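Local coordinates for proximal thread matrix protein 1 (Mytilus galloprovincialis, PDB 4CN9), which binds zinc through a MIDAS motif and is a collagen-binding matrix protein of the mussel byssus, where it probably helps to organise collagen in the proximal thread, at residues I57-D62 with V169-D174; F101-F106 with Q130-R135; V197-I202 with Q213-K218. All blocks are in the same frame, centred on the assembly; numbering follows the deposited sequence. Where two conformers were deposited one is given.

The three contacts lie in the first von Willebrand factor A domain and share its six-stranded sheet. From the N terminus, strand 54-61 runs through the middle of the sheet and pairs, more than a hundred residues later, with 169-174, which closes contact 1. Within that long excursion the chain forms strand 100-106 beside 54-61, then the short edge strand 110-112 and a helix, and 130-135 returns to close the shorter loop of contact 2. Contact 3 follows in series: strand 195-202 lies beside 166-173, and 213-218 returns to it after one short helix. Contact 1 thus holds the central strands and the MIDAS zinc site, contact 2 ties in a loop on one flank, and contact 3 secures a helix end on the other.

Contact 1: residues I57-D62 with V169-D174; sequences IVLFDD and VILMTD. With ZN (zinc ion), chain C.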
loop_
_atom_site.group_PDB
_atom_site.type_symbol
_atom_site.label_atom_id
_atom_site.label_comp_id
_atom_site.label_asym_id
_atom_site.label_seq_id
_atom_site.Cartn_x
_atom_site.Cartn_y
_atom_site.Cartn_z
ATOM N N ILE A 57 3.997 -15.875 6.018
ATOM C CA ILE A 57 4.142 -16.794 4.912
ATOM C C ILE A 57 5.087 -16.206 3.887
ATOM O O ILE A 57 4.885 -15.093 3.412
ATOM C CB ILE A 57 2.788 -17.066 4.230
ATOM C CG1 ILE A 57 1.802 -17.648 5.248
ATOM C CG2 ILE A 57 2.969 -17.998 3.035
ATOM C CD1 ILE A 57 2.161 -19.048 5.742
ATOM N N VAL A 58 6.136 -16.946 3.561
ATOM C CA VAL A 58 6.982 -16.606 2.422
ATOM C C VAL A 58 6.570 -17.407 1.190
ATOM O O VAL A 58 6.470 -18.624 1.236
ATOM C CB VAL A 58 8.477 -16.864 2.723
ATOM C CG1 VAL A 58 9.324 -16.609 1.487
ATOM C CG2 VAL A 58 8.922 -15.996 3.887
ATOM N N LEU A 59 6.314 -16.690 0.102
ATOM C CA LEU A 59 5.980 -17.253 -1.204
ATOM C C LEU A 59 7.249 -17.201 -2.049
ATOM O O LEU A 59 7.728 -16.125 -2.424
ATOM C CB LEU A 59 4.845 -16.420 -1.814
ATOM C CG LEU A 59 3.865 -16.970 -2.847
ATOM C CD1 LEU A 59 3.447 -18.420 -2.613
ATOM C CD2 LEU A 59 2.644 -16.060 -2.832
ATOM N N PHE A 60 7.795 -18.382 -2.302
ATOM C CA PHE A 60 9.168 -18.599 -2.740
ATOM C C PHE A 60 9.119 -19.117 -4.185
ATOM O O PHE A 60 8.676 -20.236 -4.413
ATOM C CB PHE A 60 9.748 -19.652 -1.775
ATOM C CG PHE A 60 11.210 -19.958 -1.950
ATOM C CD1 PHE A 60 11.675 -20.698 -3.040
ATOM C CD2 PHE A 60 12.121 -19.555 -0.982
ATOM C CE1 PHE A 60 13.018 -20.996 -3.161
ATOM C CE2 PHE A 60 13.471 -19.851 -1.100
ATOM C CZ PHE A 60 13.921 -20.571 -2.177
ATOM N N ASP A 61 9.546 -18.290 -5.148
ATOM C CA ASP A 61 9.609 -18.654 -6.577
ATOM C C ASP A 61 10.591 -19.817 -6.757
ATOM O O ASP A 61 11.760 -19.687 -6.378
ATOM C CB ASP A 61 10.060 -17.409 -7.359
ATOM C CG ASP A 61 10.100 -17.596 -8.894
ATOM O OD1 ASP A 61 10.390 -18.696 -9.414
ATOM O OD2 ASP A 61 9.869 -16.580 -9.585
ATOM N N ASP A 62 10.122 -20.965 -7.279
ATOM C CA ASP A 62 11.050 -22.064 -7.604
ATOM C C ASP A 62 11.061 -22.411 -9.089
ATOM O O ASP A 62 11.192 -23.567 -9.467
ATOM C CB ASP A 62 10.867 -23.307 -6.695
ATOM C CG ASP A 62 9.526 -24.027 -6.875
ATOM O OD1 ASP A 62 8.603 -23.521 -7.549
ATOM O OD2 ASP A 62 9.405 -25.135 -6.305
ATOM N N VAL A 169 2.546 -11.697 4.201
ATOM C CA VAL A 169 3.047 -12.478 3.072
ATOM C C VAL A 169 4.212 -11.741 2.436
ATOM O O VAL A 169 4.107 -10.549 2.094
ATOM C CB VAL A 169 1.953 -12.706 1.994
ATOM C CG1 VAL A 169 2.525 -13.385 0.769
ATOM C CG2 VAL A 169 0.824 -13.501 2.564
ATOM N N ILE A 170 5.333 -12.444 2.313
ATOM C CA ILE A 170 6.509 -11.921 1.638
ATOM C C ILE A 170 6.746 -12.751 0.370
ATOM O O ILE A 170 7.080 -13.932 0.431
ATOM C CB ILE A 170 7.745 -11.944 2.567
ATOM C CG1 ILE A 170 7.513 -10.991 3.746
ATOM C CG2 ILE A 170 8.997 -11.539 1.801
ATOM C CD1 ILE A 170 8.323 -11.287 4.980
ATOM N N LEU A 171 6.513 -12.113 -0.768
ATOM C CA LEU A 171 6.654 -12.735 -2.083
ATOM C C LEU A 171 8.037 -12.432 -2.661
ATOM O O LEU A 171 8.482 -11.281 -2.653
ATOM C CB LEU A 171 5.567 -12.209 -3.019
ATOM C CG LEU A 171 5.696 -12.436 -4.529
ATOM C CD1 LEU A 171 5.504 -13.876 -4.857
ATOM C CD2 LEU A 171 4.673 -11.593 -5.272
ATOM N N MET A 172 8.710 -13.473 -3.141
ATOM C CA MET A 172 10.017 -13.345 -3.781
ATOM C C MET A 172 9.941 -13.956 -5.170
ATOM O O MET A 172 9.641 -15.139 -5.307
ATOM C CB MET A 172 11.083 -14.089 -2.967
ATOM C CG MET A 172 11.202 -13.635 -1.517
ATOM S SD MET A 172 12.292 -14.742 -0.556
ATOM C CE MET A 172 13.815 -14.476 -1.434
ATOM N N THR A 173 10.222 -13.172 -6.206
ATOM C CA THR A 173 10.152 -13.699 -7.568
ATOM C C THR A 173 11.204 -13.114 -8.512
ATOM O O THR A 173 11.665 -11.989 -8.326
ATOM C CB THR A 173 8.750 -13.489 -8.156
ATOM O OG1 THR A 173 8.644 -14.119 -9.443
ATOM C CG2 THR A 173 8.432 -12.025 -8.271
ATOM N N ASP A 174 11.601 -13.903 -9.511
ATOM C CA ASP A 174 12.493 -13.413 -10.549
ATOM C C ASP A 174 11.783 -13.361 -11.892
ATOM O O ASP A 174 12.429 -13.284 -12.948
ATOM C CB ASP A 174 13.756 -14.284 -10.642
ATOM C CG ASP A 174 13.556 -15.551 -11.480
ATOM O OD1 ASP A 174 12.427 -16.120 -11.520
ATOM O OD2 ASP A 174 14.558 -15.978 -12.097
HETATM ZN ZN ZN C . 11.672 -17.355 -13.053
HETATM O O HOH W 1 9.857 -16.702 -12.268
HETATM O O HOH W 2 11.859 -15.756 -14.423
HETATM O O HOH W 3 10.817 -18.338 -14.674
#
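Asp61 and Thr173 both send a polar branch anti to the main-chain nitrogen (chi1 -177° for Asp61 CG and -174° for Thr173 OG1), and these torsions bring carboxylate and hydroxyl together at the C-terminal ends of two adjacent parallel strands. Thr173 OG1 donates to the outward, anti lone pair of Asp61 OD2 at 2.8 Å. The same oxygen takes the backbone N-H of Asp174 at 3.2 Å, from above the carboxylate plane. Asp174 holds its CG between its own N and carbonyl carbon, a turn that swings OD1 onto the zinc ion at 2.1 Å, while its carboxylate stands nearly perpendicular to that of Asp61. Asp61 itself acts from the second shell here: water 1, bound to the zinc, donates to Asp61 OD2 at 2.7 Å, and Asp61 OD1 accepts from Ser63. Ser63 and Ser65 complete the protein ligands of this MIDAS site.

Behind the metal the strands pair in parallel fashion. Ile57 O receives Ile170 N, Ile170 O receives Leu59 N, and Leu59 O receives Met172 N. The last rung, Asp61 N to Met172 O, is longer at 3.2 Å and more bent, and leads into the site. Branched and long aliphatic residues suit these central strands because helices pack on both sides of the sheet. Leu171 CD1 lies 4.0 Å from Leu59 CB on one face; on the other face Met172 SD lies 4.1 Å from Val58 CG1.

Asp61 OD2 and Asp174 OD1 are 3.2 Å apart, although both are acceptors. Zinc on Asp174 OD1, and the hydroxyl, N-H and water that donate to Asp61 OD2, probably offset the repulsion and would favour the ionised form of both acids.

Contact 2: residues F101-F106 with Q130-R135; sequences FGVVQF and QDMVPR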
loop_
_atom_site.group_PDB
_atom_site.type_symbol
_atom_site.label_atom_id
_atom_site.label_comp_id
_atom_site.label_asym_id
_atom_site.label_seq_id
_atom_site.Cartn_x
_atom_site.Cartn_y
_atom_site.Cartn_z
ATOM N N PHE A 101 5.786 -19.232 11.219
ATOM C CA PHE A 101 6.398 -19.051 9.924
ATOM C C PHE A 101 6.045 -20.244 9.039
ATOM O O PHE A 101 6.095 -21.381 9.498
ATOM C CB PHE A 101 7.905 -19.012 10.131
ATOM C CG PHE A 101 8.624 -18.194 9.144
ATOM C CD1 PHE A 101 9.018 -18.744 7.931
ATOM C CD2 PHE A 101 8.924 -16.886 9.412
ATOM C CE1 PHE A 101 9.692 -17.986 7.003
ATOM C CE2 PHE A 101 9.606 -16.116 8.479
ATOM C CZ PHE A 101 9.993 -16.666 7.286
ATOM N N GLY A 102 5.694 -19.976 7.781
ATOM C CA GLY A 102 5.478 -21.012 6.787
ATOM C C GLY A 102 6.041 -20.617 5.426
ATOM O O GLY A 102 6.236 -19.436 5.130
ATOM N N VAL A 103 6.298 -21.610 4.584
ATOM C CA VAL A 103 6.865 -21.346 3.275
ATOM C C VAL A 103 6.130 -22.136 2.221
ATOM O O VAL A 103 5.898 -23.345 2.367
ATOM C CB VAL A 103 8.342 -21.710 3.213
ATOM C CG1 VAL A 103 8.870 -21.513 1.797
ATOM C CG2 VAL A 103 9.134 -20.875 4.201
ATOM N N VAL A 104 5.782 -21.431 1.153
ATOM C CA VAL A 104 5.064 -21.987 0.026
ATOM C C VAL A 104 5.861 -21.733 -1.243
ATOM O O VAL A 104 6.219 -20.582 -1.540
ATOM C CB VAL A 104 3.694 -21.300 -0.083
ATOM C CG1 VAL A 104 2.998 -21.665 -1.386
ATOM C CG2 VAL A 104 2.850 -21.650 1.137
ATOM N N GLN A 105 6.181 -22.805 -1.966
ATOM C CA GLN A 105 6.916 -22.697 -3.231
ATOM C C GLN A 105 5.931 -22.556 -4.382
ATOM O O GLN A 105 4.858 -23.156 -4.369
ATOM C CB GLN A 105 7.802 -23.932 -3.473
ATOM C CG GLN A 105 8.804 -24.223 -2.379
ATOM C CD GLN A 105 9.337 -25.676 -2.400
ATOM O OE1 GLN A 105 9.394 -26.341 -1.366
ATOM N NE2 GLN A 105 9.734 -26.150 -3.567
ATOM N N PHE A 106 6.289 -21.765 -5.381
ATOM C CA PHE A 106 5.415 -21.581 -6.534
ATOM C C PHE A 106 6.224 -21.369 -7.809
ATOM O O PHE A 106 7.267 -20.693 -7.802
ATOM C CB PHE A 106 4.462 -20.390 -6.313
ATOM C CG PHE A 106 5.090 -19.048 -6.618
ATOM C CD1 PHE A 106 5.830 -18.373 -5.652
ATOM C CD2 PHE A 106 4.962 -18.484 -7.877
ATOM C CE1 PHE A 106 6.435 -17.151 -5.944
ATOM C CE2 PHE A 106 5.565 -17.266 -8.183
ATOM C CZ PHE A 106 6.297 -16.598 -7.217
ATOM N N GLN A 130 16.151 -24.955 4.871
ATOM C CA GLN A 130 17.317 -25.578 4.256
ATOM C C GLN A 130 16.945 -26.857 3.488
ATOM O O GLN A 130 17.500 -27.149 2.422
ATOM C CB GLN A 130 18.380 -25.892 5.321
ATOM C CG GLN A 130 19.681 -26.404 4.726
ATOM C CD GLN A 130 20.226 -25.470 3.659
ATOM O OE1 GLN A 130 20.219 -24.253 3.822
ATOM N NE2 GLN A 130 20.689 -26.036 2.551
ATOM N N ASP A 131 15.991 -27.605 4.026
ATOM C CA ASP A 131 15.606 -28.890 3.464
ATOM C C ASP A 131 14.652 -28.782 2.282
ATOM O O ASP A 131 14.313 -29.792 1.678
ATOM C CB ASP A 131 14.941 -29.759 4.530
ATOM C CG ASP A 131 15.932 -30.319 5.529
ATOM O OD1 ASP A 131 17.150 -30.302 5.245
ATOM O OD2 ASP A 131 15.483 -30.768 6.599
ATOM N N MET A 132 14.211 -27.574 1.953
ATOM C CA MET A 132 13.311 -27.394 0.814
ATOM C C MET A 132 13.972 -27.832 -0.467
ATOM O O MET A 132 15.139 -27.523 -0.707
ATOM C CB MET A 132 12.926 -25.931 0.631
ATOM C CG MET A 132 12.033 -25.338 1.675
ATOM S SD MET A 132 12.012 -23.537 1.429
ATOM C CE MET A 132 11.238 -23.466 -0.182
ATOM N N VAL A 133 13.192 -28.495 -1.313
ATOM C CA VAL A 133 13.631 -28.904 -2.631
ATOM C C VAL A 133 12.910 -28.096 -3.714
ATOM O O VAL A 133 11.725 -28.322 -3.963
ATOM C CB VAL A 133 13.321 -30.402 -2.861
ATOM C CG1 VAL A 133 13.869 -30.855 -4.215
ATOM C CG2 VAL A 133 13.889 -31.237 -1.730
ATOM N N PRO A 134 13.617 -27.150 -4.362
ATOM C CA PRO A 134 13.002 -26.395 -5.453
ATOM C C PRO A 134 12.627 -27.303 -6.600
ATOM O O PRO A 134 13.367 -28.242 -6.907
ATOM C CB PRO A 134 14.116 -25.438 -5.894
ATOM C CG PRO A 134 14.989 -25.314 -4.705
ATOM C CD PRO A 134 14.991 -26.691 -4.111
ATOM N N ARG A 135 11.497 -27.023 -7.235
ATOM C CA ARG A 135 10.967 -27.907 -8.263
ATOM C C ARG A 135 11.404 -27.505 -9.671
ATOM O O ARG A 135 11.295 -28.295 -10.608
ATOM C CB ARG A 135 9.434 -27.950 -8.168
ATOM C CG ARG A 135 8.907 -28.526 -6.860
ATOM C CD ARG A 135 7.418 -28.239 -6.688
ATOM N NE ARG A 135 7.167 -26.809 -6.831
ATOM C CZ ARG A 135 6.059 -26.279 -7.340
ATOM N NH1 ARG A 135 5.047 -27.047 -7.711
ATOM N NH2 ARG A 135 5.958 -24.969 -7.455
HETATM O O HOH W 4 10.300 -28.609 -0.625
#
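Gln105 reaches from strand 100-106 of the von Willebrand factor A sheet to Met132 and Val133, in the loop that follows helix 122-130. This is the doubly wound alpha/beta fold, with helices on both sides of the sheet, and the contact fastens a helix-to-helix connection to a strand near one flank.

The CB of Gln105 points toward the loop, and a chi1 of -57° sets CG anti to the carbonyl carbon. From there the chain runs on extended, alongside Met132 but antiparallel to it. CG meets the methyl CE of Met132 at 3.4 Å, a close fit for two carbons, and CD lies 3.7 Å from the same methyl. At the tip the amide divides its work. OE1 accepts a hydrogen bond of 2.6 Å from water 4, which in turn accepts from Val133 N, while NE2 donates to Val133 O at 3.0 Å. That donor stands above the carbonyl plane, with a moderately bent N-H angle of 148°. NE2 also donates to Asp62. Glutamine suits the place because one long arm carries both a donor and an acceptor, and so can hold the N and O of a single loop residue, one directly and one through water.

Methionine is equally apt opposite it: bent at its last torsion, it turns CE back so that it also packs on Val103, whose CG1 is 3.7 Å away. The unbranched thioether lets one methyl touch both Gln105 and Val103.

Arg135 has its strongest partner in Asp62, through a salt bridge from NE, and NH2 also donates to Gly109 O. Its guanidinium edge lies against the strand end, with Phe106 C in its plane, 3.6 Å from NH2.

Contact 3: residues V197-I202 with Q213-K218; sequences VIAIGI and QIATMK
Val197 N donates to Thr216 OG1 at 2.8 Å, an almost straight bond with an N-H angle of 175°. The return bond runs from Thr216 N to Val197 O at 3.0 Å, so one threonine holds both backbone polar atoms of one strand residue. Its chi1 of -68° makes this possible by keeping OG1 beside its own backbone N, from where the two atoms face the strand together. Threonine suits the place, since its hydroxyl stands in for the carbonyl that a neighbouring strand would offer.

The apolar part lies just before it in the chain. Val197 CG1 packs against Ile214 CG2 at 3.9 Å, the two side chains crossing at a slant, and Ala199 CB meets Ala215 CB at 4.3 Å. Ala215 is where the chain leaves helical geometry, and its small methyl lets the turn come close to the strand. Lys191 NZ donates to the carbonyls of Gln213 and Ala215.

Further along the same strand edge, the backbone of Ala199 is hydrogen-bonded to Tyr220 and Leu222. The arrangement therefore belongs to the beta-alpha-beta crossover of strand 195-202, helix 208-214 and the outermost parallel strand 221-224.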
loop_
_atom_site.group_PDB
_atom_site.type_symbol
_atom_site.label_atom_id
_atom_site.label_comp_id
_atom_site.label_asym_id
_atom_site.label_seq_id
_atom_site.Cartn_x
_atom_site.Cartn_y
_atom_site.Cartn_z
ATOM N N VAL A 197 1.041 -7.513 2.294
ATOM C CA VAL A 197 1.811 -8.152 1.247
ATOM C C VAL A 197 3.063 -7.332 0.877
ATOM O O VAL A 197 2.984 -6.152 0.513
ATOM C CB VAL A 197 0.947 -8.413 0.002
ATOM C CG1 VAL A 197 1.743 -9.150 -1.047
ATOM C CG2 VAL A 197 -0.304 -9.205 0.380
ATOM N N ILE A 198 4.218 -7.975 1.003
ATOM C CA ILE A 198 5.491 -7.388 0.597
ATOM C C ILE A 198 5.969 -8.190 -0.601
ATOM O O ILE A 198 5.877 -9.426 -0.608
ATOM C CB ILE A 198 6.532 -7.451 1.749
ATOM C CG1 ILE A 198 6.084 -6.551 2.902
ATOM C CG2 ILE A 198 7.920 -7.039 1.264
ATOM C CD1 ILE A 198 6.574 -6.989 4.287
ATOM N N ALA A 199 6.443 -7.494 -1.627
ATOM C CA ALA A 199 6.913 -8.142 -2.842
ATOM C C ALA A 199 8.380 -7.782 -3.124
ATOM O O ALA A 199 8.744 -6.606 -3.158
ATOM C CB ALA A 199 6.046 -7.722 -4.023
ATOM N N ILE A 200 9.203 -8.804 -3.312
ATOM C CA ILE A 200 10.603 -8.648 -3.690
ATOM C C ILE A 200 10.847 -9.190 -5.092
ATOM O O ILE A 200 10.585 -10.374 -5.393
ATOM C CB ILE A 200 11.539 -9.383 -2.725
ATOM C CG1 ILE A 200 11.333 -8.892 -1.294
ATOM C CG2 ILE A 200 13.002 -9.192 -3.168
ATOM C CD1 ILE A 200 11.857 -9.812 -0.225
ATOM N N GLY A 201 11.358 -8.313 -5.947
ATOM C CA GLY A 201 11.684 -8.642 -7.316
ATOM C C GLY A 201 13.189 -8.725 -7.504
ATOM O O GLY A 201 13.929 -7.839 -7.089
ATOM N N ILE A 202 13.633 -9.810 -8.117
ATOM C CA ILE A 202 15.053 -10.043 -8.348
ATOM C C ILE A 202 15.364 -10.166 -9.837
ATOM O O ILE A 202 14.707 -10.916 -10.558
ATOM C CB ILE A 202 15.514 -11.304 -7.623
ATOM C CG1 ILE A 202 15.202 -11.178 -6.137
ATOM C CG2 ILE A 202 17.017 -11.502 -7.813
ATOM C CD1 ILE A 202 14.527 -12.368 -5.538
ATOM N N GLN A 213 0.973 -3.697 -7.978
ATOM C CA GLN A 213 -0.454 -3.965 -7.865
ATOM C C GLN A 213 -0.721 -5.014 -6.778
ATOM O O GLN A 213 -1.737 -4.950 -6.091
ATOM C CB GLN A 213 -1.018 -4.493 -9.182
ATOM C CG GLN A 213 -0.927 -3.567 -10.378
ATOM C CD GLN A 213 -1.646 -4.137 -11.603
ATOM O OE1 GLN A 213 -1.182 -5.100 -12.227
ATOM N NE2 GLN A 213 -2.797 -3.556 -11.934
ATOM N N ILE A 214 0.196 -5.971 -6.642
ATOM C CA ILE A 214 0.077 -7.081 -5.683
ATOM C C ILE A 214 0.320 -6.660 -4.240
ATOM O O ILE A 214 -0.435 -7.032 -3.343
ATOM C CB ILE A 214 1.067 -8.216 -6.056
ATOM C CG1 ILE A 214 0.606 -8.898 -7.343
ATOM C CG2 ILE A 214 1.170 -9.241 -4.952
ATOM C CD1 ILE A 214 1.664 -9.747 -8.016
ATOM N N ALA A 215 1.374 -5.880 -4.025
ATOM C CA ALA A 215 1.773 -5.452 -2.695
ATOM C C ALA A 215 0.729 -4.528 -2.037
ATOM O O ALA A 215 -0.163 -3.982 -2.700
ATOM C CB ALA A 215 3.138 -4.765 -2.760
ATOM N N THR A 216 0.842 -4.374 -0.726
ATOM C CA THR A 216 -0.077 -3.532 0.049
ATOM C C THR A 216 -0.083 -2.083 -0.468
ATOM O O THR A 216 -1.147 -1.473 -0.597
ATOM C CB THR A 216 0.279 -3.593 1.536
ATOM O OG1 THR A 216 -0.012 -4.911 2.029
ATOM C CG2 THR A 216 -0.514 -2.552 2.352
ATOM N N MET A 217 1.108 -1.542 -0.702
ATOM C CA MET A 217 1.274 -0.252 -1.368
ATOM C C MET A 217 2.500 -0.352 -2.266
ATOM O O MET A 217 3.299 -1.283 -2.134
ATOM C CB MET A 217 1.431 0.892 -0.354
ATOM C CG MET A 217 0.272 1.039 0.624
ATOM S SD MET A 217 0.218 2.623 1.515
ATOM C CE MET A 217 1.942 2.869 1.882
ATOM N N LYS A 218 2.654 0.609 -3.166
ATOM C CA LYS A 218 3.797 0.628 -4.077
ATOM C C LYS A 218 5.141 0.584 -3.358
ATOM O O LYS A 218 6.081 -0.027 -3.864
ATOM C CB LYS A 218 3.755 1.859 -4.978
ATOM C CG LYS A 218 2.623 1.862 -5.975
ATOM C CD LYS A 218 2.572 3.229 -6.668
ATOM C CE LYS A 218 1.470 3.301 -7.700
ATOM N NZ LYS A 218 1.288 4.707 -8.170
#